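PDB 3BWT: protein PUF4 from Saccharomyces cerevisiae, which binds mRNA through its Pumilio RNA-binding domain, and may affect diploid formation in yeast. Local coordinates for residues K66-V71 and Q101-C106; L92-T97 and D130-H135; L239-F244 and L279-G284. One frame throughout, in Å; residues are numbered along the deposited sequence.

Contact 1 of 3, residues K66-V71 and Q101-C106; sequences KLLEEV and QKLIEC
The carboxylate of Glu-69 is the flat group that reaches across to Lys-102, and its two oxygens serve different lysines. OE2 makes a salt bridge to Lys-102 NZ at 3.4 Å, although the place of this oxygen is not quite certain, while Glu-69 OE1 lies 3.5 Å from Lys-66 NZ on its own helix. Lys-102 also faces a second carboxylate, its NZ bonding weakly to Glu-105 OE1. The lysine chain leaves with CG turned away from the backbone N (chi1 -158°) and bends at the next bond, which lifts its amine to the level of the glutamates. Here two successive Pumilio repeats, the second and third, lay helices 60-70 and 96-106 side by side, the axes of the two short segments approaching to 9.3 Å and lying only 9° from parallel, as in other stacks of helical repeats. Putting an alanine in place of Lys-102 would probably break the chain of ion pairs between the two helices, leaving Glu-69 OE2 and Glu-105 OE1, 6.5 Å apart, with no amine between them. Beneath the charges the contact turns apolar: Leu-68 CD1 rests 4.0 Å from Leu-103 CB, and Cys-106 SG lies 4.1 Å from Glu-69 CG and close to Leu-68 CB. Leu-103 and Cys-106 also touch helix 73-83, through Thr-80 and Arg-76, while the outer ends of the charge network continue to Asp-33 and Lys-139.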
loop_
_atom_site.group_PDB
_atom_site.type_symbol
_atom_site.label_atom_id
_atom_site.label_comp_id
_atom_site.label_asym_id
_atom_site.label_seq_id
_atom_site.Cartn_x
_atom_site.Cartn_y
_atom_site.Cartn_z
ATOM N N LYS A 66 -17.253 -15.461 9.279
ATOM C CA LYS A 66 -17.813 -16.683 8.750
ATOM C C LYS A 66 -19.308 -16.469 8.525
ATOM O O LYS A 66 -19.856 -16.848 7.487
ATOM C CB LYS A 66 -17.549 -17.835 9.714
ATOM C CG LYS A 66 -17.955 -19.205 9.196
ATOM C CD LYS A 66 -17.249 -19.554 7.893
ATOM C CE LYS A 66 -17.868 -20.790 7.246
ATOM N NZ LYS A 66 -17.729 -20.762 5.762
ATOM N N LEU A 67 -19.950 -15.828 9.495
ATOM C CA LEU A 67 -21.377 -15.524 9.431
ATOM C C LEU A 67 -21.700 -14.690 8.210
ATOM O O LEU A 67 -22.679 -14.947 7.520
ATOM C CB LEU A 67 -21.827 -14.778 10.690
ATOM C CG LEU A 67 -23.337 -14.618 10.839
ATOM C CD1 LEU A 67 -23.996 -15.964 11.040
ATOM C CD2 LEU A 67 -23.674 -13.691 11.981
ATOM N N LEU A 68 -20.866 -13.691 7.945
ATOM C CA LEU A 68 -21.063 -12.822 6.790
ATOM C C LEU A 68 -21.090 -13.589 5.451
ATOM O O LEU A 68 -21.883 -13.274 4.565
ATOM C CB LEU A 68 -20.017 -11.706 6.771
ATOM C CG LEU A 68 -20.202 -10.616 7.834
ATOM C CD1 LEU A 68 -18.888 -9.887 8.131
ATOM C CD2 LEU A 68 -21.282 -9.636 7.429
ATOM N N GLU A 69 -20.237 -14.595 5.303
ATOM C CA GLU A 69 -20.229 -15.367 4.066
ATOM C C GLU A 69 -21.520 -16.153 3.900
ATOM O O GLU A 69 -22.046 -16.270 2.801
ATOM C CB GLU A 69 -19.053 -16.343 4.032
ATOM C CG GLU A 69 -17.696 -15.700 3.829
ATOM C CD GLU A 69 -16.555 -16.626 4.227
ATOM O OE1 GLU A 69 -16.695 -17.862 4.067
ATOM O OE2 GLU A 69 -15.524 -16.120 4.714
ATOM N N GLU A 70 -22.033 -16.675 5.007
ATOM C CA GLU A 70 -23.032 -17.737 4.953
ATOM C C GLU A 70 -24.470 -17.236 5.068
ATOM O O GLU A 70 -25.421 -17.966 4.773
ATOM C CB GLU A 70 -22.741 -18.773 6.041
ATOM C CG GLU A 70 -23.004 -20.194 5.591
ATOM C CD GLU A 70 -22.131 -20.596 4.420
ATOM O OE1 GLU A 70 -20.901 -20.351 4.476
ATOM O OE2 GLU A 70 -22.676 -21.163 3.446
ATOM N N VAL A 71 -24.601 -15.980 5.481
ATOM C CA VAL A 71 -25.878 -15.338 5.781
ATOM C C VAL A 71 -26.531 -14.858 4.470
ATOM O O VAL A 71 -25.834 -14.740 3.453
ATOM C CB VAL A 71 -25.613 -14.174 6.780
ATOM C CG1 VAL A 71 -25.522 -12.820 6.074
ATOM C CG2 VAL A 71 -26.632 -14.168 7.873
ATOM N N GLN A 101 -13.385 -5.741 6.838
ATOM C CA GLN A 101 -12.873 -6.012 5.506
ATOM C C GLN A 101 -13.676 -7.140 4.864
ATOM O O GLN A 101 -14.019 -7.077 3.686
ATOM C CB GLN A 101 -11.395 -6.380 5.560
ATOM C CG GLN A 101 -10.500 -5.245 6.008
ATOM C CD GLN A 101 -9.032 -5.638 6.076
ATOM O OE1 GLN A 101 -8.473 -6.133 5.108
ATOM N NE2 GLN A 101 -8.403 -5.402 7.222
ATOM N N LYS A 102 -13.987 -8.166 5.646
ATOM C CA LYS A 102 -14.808 -9.267 5.151
ATOM C C LYS A 102 -16.205 -8.805 4.747
ATOM O O LYS A 102 -16.733 -9.213 3.707
ATOM C CB LYS A 102 -14.924 -10.375 6.188
ATOM C CG LYS A 102 -15.292 -11.715 5.579
ATOM C CD LYS A 102 -14.132 -12.223 4.763
ATOM C CE LYS A 102 -14.406 -13.572 4.157
ATOM N NZ LYS A 102 -13.200 -14.020 3.406
ATOM N N LEU A 103 -16.804 -7.963 5.578
ATOM C CA LEU A 103 -18.101 -7.385 5.264
ATOM C C LEU A 103 -18.071 -6.742 3.883
ATOM O O LEU A 103 -18.922 -7.011 3.041
ATOM C CB LEU A 103 -18.490 -6.359 6.321
ATOM C CG LEU A 103 -19.900 -5.765 6.287
ATOM C CD1 LEU A 103 -20.368 -5.443 7.698
ATOM C CD2 LEU A 103 -19.949 -4.521 5.417
ATOM N N ILE A 104 -17.077 -5.893 3.657
ATOM C CA ILE A 104 -16.899 -5.226 2.374
ATOM C C ILE A 104 -16.711 -6.225 1.222
ATOM O O ILE A 104 -17.277 -6.055 0.144
ATOM C CB ILE A 104 -15.717 -4.242 2.424
ATOM C CG1 ILE A 104 -16.019 -3.110 3.413
ATOM C CG2 ILE A 104 -15.428 -3.689 1.042
ATOM C CD1 ILE A 104 -14.828 -2.222 3.739
ATOM N N GLU A 105 -15.929 -7.272 1.457
ATOM C CA GLU A 105 -15.741 -8.308 0.455
ATOM C C GLU A 105 -17.041 -9.009 0.116
ATOM O O GLU A 105 -17.217 -9.506 -1.000
ATOM C CB GLU A 105 -14.743 -9.341 0.953
ATOM C CG GLU A 105 -13.320 -8.879 0.839
ATOM C CD GLU A 105 -12.356 -9.814 1.503
ATOM O OE1 GLU A 105 -12.824 -10.781 2.149
ATOM O OE2 GLU A 105 -11.133 -9.574 1.381
ATOM N N CYS A 106 -17.950 -9.051 1.085
ATOM C CA CYS A 106 -19.164 -9.849 0.959
ATOM C C CYS A 106 -20.351 -9.129 0.329
ATOM O O CYS A 106 -21.276 -9.775 -0.148
ATOM C CB CYS A 106 -19.581 -10.402 2.318
ATOM S SG CYS A 106 -18.643 -11.821 2.837
#

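Contact 2 of 3, residues L92-T97 and D130-H135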
loop_
_atom_site.group_PDB
_atom_site.type_symbol
_atom_site.label_atom_id
_atom_site.label_comp_id
_atom_site.label_asym_id
_atom_site.label_seq_id
_atom_site.Cartn_x
_atom_site.Cartn_y
_atom_site.Cartn_z
ATOM N N LEU A 92 -10.555 0.727 14.010
ATOM C CA LEU A 92 -9.377 0.993 14.815
ATOM C C LEU A 92 -8.900 -0.271 15.525
ATOM O O LEU A 92 -7.729 -0.377 15.898
ATOM C CB LEU A 92 -9.653 2.102 15.827
ATOM C CG LEU A 92 -9.957 3.498 15.286
ATOM C CD1 LEU A 92 -9.886 4.513 16.419
ATOM C CD2 LEU A 92 -9.010 3.899 14.160
ATOM N N ASN A 93 -9.810 -1.226 15.678
ATOM C CA ASN A 93 -9.556 -2.486 16.369
ATOM C C ASN A 93 -8.864 -3.506 15.464
ATOM O O ASN A 93 -9.225 -3.659 14.293
ATOM C CB ASN A 93 -10.890 -3.042 16.895
ATOM C CG ASN A 93 -10.754 -4.392 17.585
ATOM O OD1 ASN A 93 -10.645 -5.433 16.938
ATOM N ND2 ASN A 93 -10.811 -4.380 18.904
ATOM N N PRO A 94 -7.866 -4.217 16.005
ATOM C CA PRO A 94 -7.102 -5.166 15.192
ATOM C C PRO A 94 -8.009 -6.233 14.575
ATOM O O PRO A 94 -7.728 -6.715 13.482
ATOM C CB PRO A 94 -6.156 -5.820 16.205
ATOM C CG PRO A 94 -6.271 -5.040 17.448
ATOM C CD PRO A 94 -7.583 -4.360 17.437
ATOM N N HIS A 95 -9.083 -6.584 15.277
ATOM C CA HIS A 95 -10.024 -7.604 14.830
ATOM C C HIS A 95 -11.175 -6.990 14.037
ATOM O O HIS A 95 -11.481 -7.430 12.930
ATOM C CB HIS A 95 -10.580 -8.358 16.034
ATOM C CG HIS A 95 -9.553 -8.656 17.083
ATOM N ND1 HIS A 95 -8.473 -9.484 16.853
ATOM C CD2 HIS A 95 -9.439 -8.235 18.364
ATOM C CE1 HIS A 95 -7.742 -9.560 17.949
ATOM N NE2 HIS A 95 -8.304 -8.809 18.879
ATOM N N GLY A 96 -11.808 -5.976 14.619
ATOM C CA GLY A 96 -12.770 -5.164 13.910
ATOM C C GLY A 96 -12.384 -4.875 12.466
ATOM O O GLY A 96 -13.206 -5.020 11.559
ATOM N N THR A 97 -11.141 -4.469 12.238
ATOM C CA THR A 97 -10.692 -4.189 10.886
ATOM C C THR A 97 -10.740 -5.430 9.995
ATOM O O THR A 97 -10.946 -5.326 8.798
ATOM C CB THR A 97 -9.263 -3.590 10.847
ATOM O OG1 THR A 97 -8.946 -3.190 9.505
ATOM C CG2 THR A 97 -8.220 -4.608 11.317
ATOM N N ASP A 130 -4.588 5.308 10.009
ATOM C CA ASP A 130 -4.546 4.382 11.142
ATOM C C ASP A 130 -3.961 3.003 10.806
ATOM O O ASP A 130 -4.264 2.424 9.764
ATOM C CB ASP A 130 -5.947 4.214 11.755
ATOM C CG ASP A 130 -5.924 3.414 13.041
ATOM O OD1 ASP A 130 -4.830 2.981 13.445
ATOM O OD2 ASP A 130 -7.001 3.230 13.645
ATOM N N LEU A 131 -3.149 2.480 11.724
ATOM C CA LEU A 131 -2.506 1.176 11.582
ATOM C C LEU A 131 -3.473 0.048 11.232
ATOM O O LEU A 131 -3.131 -0.859 10.474
ATOM C CB LEU A 131 -1.768 0.826 12.865
ATOM C CG LEU A 131 -1.371 -0.633 13.041
ATOM C CD1 LEU A 131 -0.270 -1.014 12.071
ATOM C CD2 LEU A 131 -0.927 -0.859 14.470
ATOM N N ASN A 132 -4.673 0.092 11.800
ATOM C CA ASN A 132 -5.710 -0.888 11.479
ATOM C C ASN A 132 -6.711 -0.361 10.446
ATOM O O ASN A 132 -7.200 -1.101 9.594
ATOM C CB ASN A 132 -6.440 -1.330 12.747
ATOM C CG ASN A 132 -5.523 -2.043 13.729
ATOM O OD1 ASN A 132 -4.694 -2.864 13.328
ATOM N ND2 ASN A 132 -5.664 -1.733 15.019
ATOM N N GLY A 133 -6.994 0.932 10.515
ATOM C CA GLY A 133 -8.020 1.527 9.689
ATOM C C GLY A 133 -7.705 1.564 8.213
ATOM O O GLY A 133 -8.608 1.454 7.382
ATOM N N ASN A 134 -6.427 1.713 7.884
ATOM C CA ASN A 134 -6.009 1.893 6.503
ATOM C C ASN A 134 -6.386 0.695 5.647
ATOM O O ASN A 134 -6.645 0.825 4.448
ATOM C CB ASN A 134 -4.508 2.201 6.419
ATOM C CG ASN A 134 -3.637 0.968 6.588
ATOM O OD1 ASN A 134 -3.220 0.360 5.605
ATOM N ND2 ASN A 134 -3.341 0.607 7.831
ATOM N N HIS A 135 -6.466 -0.470 6.272
ATOM C CA HIS A 135 -6.842 -1.670 5.544
ATOM C C HIS A 135 -8.311 -1.709 5.143
ATOM O O HIS A 135 -8.660 -2.246 4.084
ATOM C CB HIS A 135 -6.444 -2.912 6.328
ATOM C CG HIS A 135 -4.975 -2.993 6.588
ATOM N ND1 HIS A 135 -4.049 -3.115 5.574
ATOM C CD2 HIS A 135 -4.268 -2.952 7.739
ATOM C CE1 HIS A 135 -2.836 -3.155 6.092
ATOM N NE2 HIS A 135 -2.941 -3.057 7.403
#
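Leu-92 and Asn-132 bring their CA atoms to 5.3 Å where two turns, each leading into a helix, run past one another. The Asn-132 side chain closes the gap: its ND2 donates to Leu-92 O over 2.6 Å in a fairly straight bond (162° at the hydrogen). The carbonyl oxygen lies close to the plane of the amide, yet the amide nitrogen stands well above the plane of the carbonyl it meets, so the two flat groups are twisted against each other. Pro-94 borders the same amide, its CG and CD both 4.1 Å from Asn-132 ND2. A second bond runs the opposite way, from Thr-97 OG1 to Asn-132 O at 2.7 Å; the hydroxyl stands anti to the Thr-97 backbone N (chi1 -173°), and CG2 of the same residue packs on Asn-132 CB. Asn-132 thus donates from its side chain and accepts on its backbone. Equivalent turns of the third and fourth Pumilio repeats meet here, at the starts of helices 96-106 and 133-143, and each carries a cap. Asn-93 OD1 accepts from His-95 N and, at 2.7 Å, from Gly-96 N, the two donors coming from opposite faces of the amide. Asp-130 holds its turn more weakly with OD1, 3.3 Å from Asn-132 N, while its carbonyl oxygen takes both the backbone N and, at 2.8 Å, the side-chain ND2 of Asn-134.

Contact 3 of 3, residues L239-F244 and L279-G284; sequences LSIHKF and LNDSYG
Lys-243 lays its backbone on the ring of Tyr-283: its CA stands 3.7 Å from the ring centroid and only 5° off the normal, a CH-pi contact over the middle of the face. On the opposite face sits Ser-282 CB, 4.2 Å above the plane, so the ring is sandwiched between aliphatic carbons of the two segments. The Lys-243 side chain runs on past the phenol oxygen, but its closest approaches there are doubtful in the model. Beside the ring, Ile-241 meets the carboxylate of Asp-281, its CB 3.6 Å from Asp-281 CG, the two side chains crossing at about a right angle. The CA atoms of Ile-241 and Gly-284 lie 4.6 Å apart, and the glycine brings bare backbone up to the carbonyl of Ser-240.

What positions this shell is a pair of caps. Asp-281 OD2 accepts from Tyr-283 N at 2.7 Å, met from above the carboxylate plane, and from Gly-284 N at 3.0 Å through its anti lone pair, with chi1 at -172° folding the carboxylate back over its turn. On the other segment, His-242 ND1 takes Phe-244 N at 3.1 Å and also Gly-245 N, setting the turn that carries Lys-243, whose CB lies over the Phe-244 ring. Further out, Leu-278 touches Ser-240 and Ile-241. Such side-by-side capped turns, each just ahead of a helix, join the seventh and eighth Pumilio repeats of the domain.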
loop_
_atom_site.group_PDB
_atom_site.type_symbol
_atom_site.label_atom_id
_atom_site.label_comp_id
_atom_site.label_asym_id
_atom_site.label_seq_id
_atom_site.Cartn_x
_atom_site.Cartn_y
_atom_site.Cartn_z
ATOM N N LEU A 239 20.073 14.522 -4.922
ATOM C CA LEU A 239 19.157 13.483 -4.484
ATOM C C LEU A 239 19.831 12.121 -4.416
ATOM O O LEU A 239 19.354 11.218 -3.726
ATOM C CB LEU A 239 17.967 13.402 -5.432
ATOM C CG LEU A 239 17.152 14.684 -5.588
ATOM C CD1 LEU A 239 16.197 14.580 -6.766
ATOM C CD2 LEU A 239 16.397 15.005 -4.304
ATOM N N SER A 240 20.932 11.963 -5.141
ATOM C CA SER A 240 21.645 10.690 -5.144
ATOM C C SER A 240 22.346 10.425 -3.814
ATOM O O SER A 240 22.687 9.283 -3.494
ATOM C CB SER A 240 22.658 10.626 -6.287
ATOM O OG SER A 240 22.022 10.282 -7.496
ATOM N N ILE A 241 22.562 11.481 -3.039
ATOM C CA ILE A 241 23.253 11.347 -1.759
ATOM C C ILE A 241 22.299 11.605 -0.606
ATOM O O ILE A 241 22.713 11.946 0.502
ATOM C CB ILE A 241 24.467 12.289 -1.671
ATOM C CG1 ILE A 241 24.000 13.741 -1.571
ATOM C CG2 ILE A 241 25.364 12.088 -2.894
ATOM C CD1 ILE A 241 25.118 14.732 -1.522
ATOM N N HIS A 242 21.015 11.423 -0.885
ATOM C CA HIS A 242 19.961 11.603 0.099
ATOM C C HIS A 242 19.373 10.253 0.485
ATOM O O HIS A 242 19.090 9.422 -0.377
ATOM C CB HIS A 242 18.877 12.506 -0.473
ATOM C CG HIS A 242 17.903 12.991 0.549
ATOM N ND1 HIS A 242 16.795 12.261 0.927
ATOM C CD2 HIS A 242 17.875 14.129 1.283
ATOM C CE1 HIS A 242 16.128 12.929 1.851
ATOM N NE2 HIS A 242 16.762 14.065 2.086
ATOM N N LYS A 243 19.206 10.036 1.785
ATOM C CA LYS A 243 18.662 8.783 2.319
ATOM C C LYS A 243 17.451 8.262 1.536
ATOM O O LYS A 243 17.336 7.064 1.253
ATOM C CB LYS A 243 18.235 8.965 3.781
ATOM C CG LYS A 243 19.360 9.214 4.780
ATOM C CD LYS A 243 18.831 9.366 6.201
ATOM C CE LYS A 243 19.971 9.630 7.185
ATOM N NZ LYS A 243 19.462 9.792 8.584
ATOM N N PHE A 244 16.539 9.168 1.206
ATOM C CA PHE A 244 15.284 8.782 0.582
ATOM C C PHE A 244 15.178 9.214 -0.865
ATOM O O PHE A 244 14.643 8.484 -1.688
ATOM C CB PHE A 244 14.111 9.307 1.409
ATOM C CG PHE A 244 14.164 8.865 2.832
ATOM C CD1 PHE A 244 14.327 7.522 3.139
ATOM C CD2 PHE A 244 14.091 9.781 3.861
ATOM C CE1 PHE A 244 14.402 7.098 4.440
ATOM C CE2 PHE A 244 14.151 9.359 5.171
ATOM C CZ PHE A 244 14.312 8.013 5.458
ATOM N N LEU A 279 30.712 8.050 -5.205
ATOM C CA LEU A 279 31.630 6.999 -4.793
ATOM C C LEU A 279 31.812 6.997 -3.282
ATOM O O LEU A 279 32.006 5.941 -2.678
ATOM C CB LEU A 279 32.991 7.184 -5.462
ATOM C CG LEU A 279 34.104 6.259 -4.958
ATOM C CD1 LEU A 279 33.724 4.811 -5.187
ATOM C CD2 LEU A 279 35.421 6.573 -5.643
ATOM N N ASN A 280 31.739 8.182 -2.677
ATOM C CA ASN A 280 32.141 8.358 -1.278
ATOM C C ASN A 280 30.996 8.529 -0.288
ATOM O O ASN A 280 31.208 8.769 0.902
ATOM C CB ASN A 280 33.127 9.520 -1.151
ATOM C CG ASN A 280 34.563 9.072 -1.282
ATOM O OD1 ASN A 280 35.044 8.247 -0.495
ATOM N ND2 ASN A 280 35.261 9.605 -2.281
ATOM N N ASP A 281 29.780 8.385 -0.785
ATOM C CA ASP A 281 28.611 8.601 0.037
ATOM C C ASP A 281 27.965 7.291 0.479
ATOM O O ASP A 281 27.954 6.303 -0.258
ATOM C CB ASP A 281 27.600 9.467 -0.707
ATOM C CG ASP A 281 26.456 9.882 0.168
ATOM O OD1 ASP A 281 26.635 10.840 0.947
ATOM O OD2 ASP A 281 25.387 9.243 0.085
ATOM N N SER A 282 27.431 7.302 1.698
ATOM C CA SER A 282 26.729 6.156 2.259
ATOM C C SER A 282 25.606 5.685 1.338
ATOM O O SER A 282 25.256 4.503 1.342
ATOM C CB SER A 282 26.159 6.507 3.635
ATOM O OG SER A 282 27.154 6.446 4.648
ATOM N N TYR A 283 25.059 6.608 0.542
ATOM C CA TYR A 283 23.880 6.325 -0.276
ATOM C C TYR A 283 24.195 6.339 -1.771
ATOM O O TYR A 283 23.898 5.375 -2.479
ATOM C CB TYR A 283 22.750 7.311 0.038
ATOM C CG TYR A 283 22.415 7.417 1.509
ATOM C CD1 TYR A 283 21.841 6.349 2.197
ATOM C CD2 TYR A 283 22.661 8.591 2.212
ATOM C CE1 TYR A 283 21.535 6.444 3.540
ATOM C CE2 TYR A 283 22.361 8.696 3.556
ATOM C CZ TYR A 283 21.798 7.623 4.218
ATOM O OH TYR A 283 21.502 7.741 5.565
ATOM N N GLY A 284 24.787 7.435 -2.242
ATOM C CA GLY A 284 25.170 7.591 -3.636
ATOM C C GLY A 284 26.092 6.508 -4.167
ATOM O O GLY A 284 26.134 6.260 -5.360
#

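Overall arrangement
The three contacts sample one superhelical stack of Pumilio repeats, each joining a repeat to its successor: second to third in contact 1, third to fourth in contact 2, seventh to eighth in contact 3. Contacts 1 and 2 have centres about 17 Å apart, share helix 96-106 and alternate their segments along the chain; they touch where Gln-101 packs on His-135. Contact 3 follows later in the sequence, beyond the chain's centre, its own centre about 48 Å from that of contact 1 and about 36 Å from that of contact 2. Neighbour-to-neighbour joints of this kind build the long curved domain whose inner surface, in PUF proteins, receives single-stranded RNA.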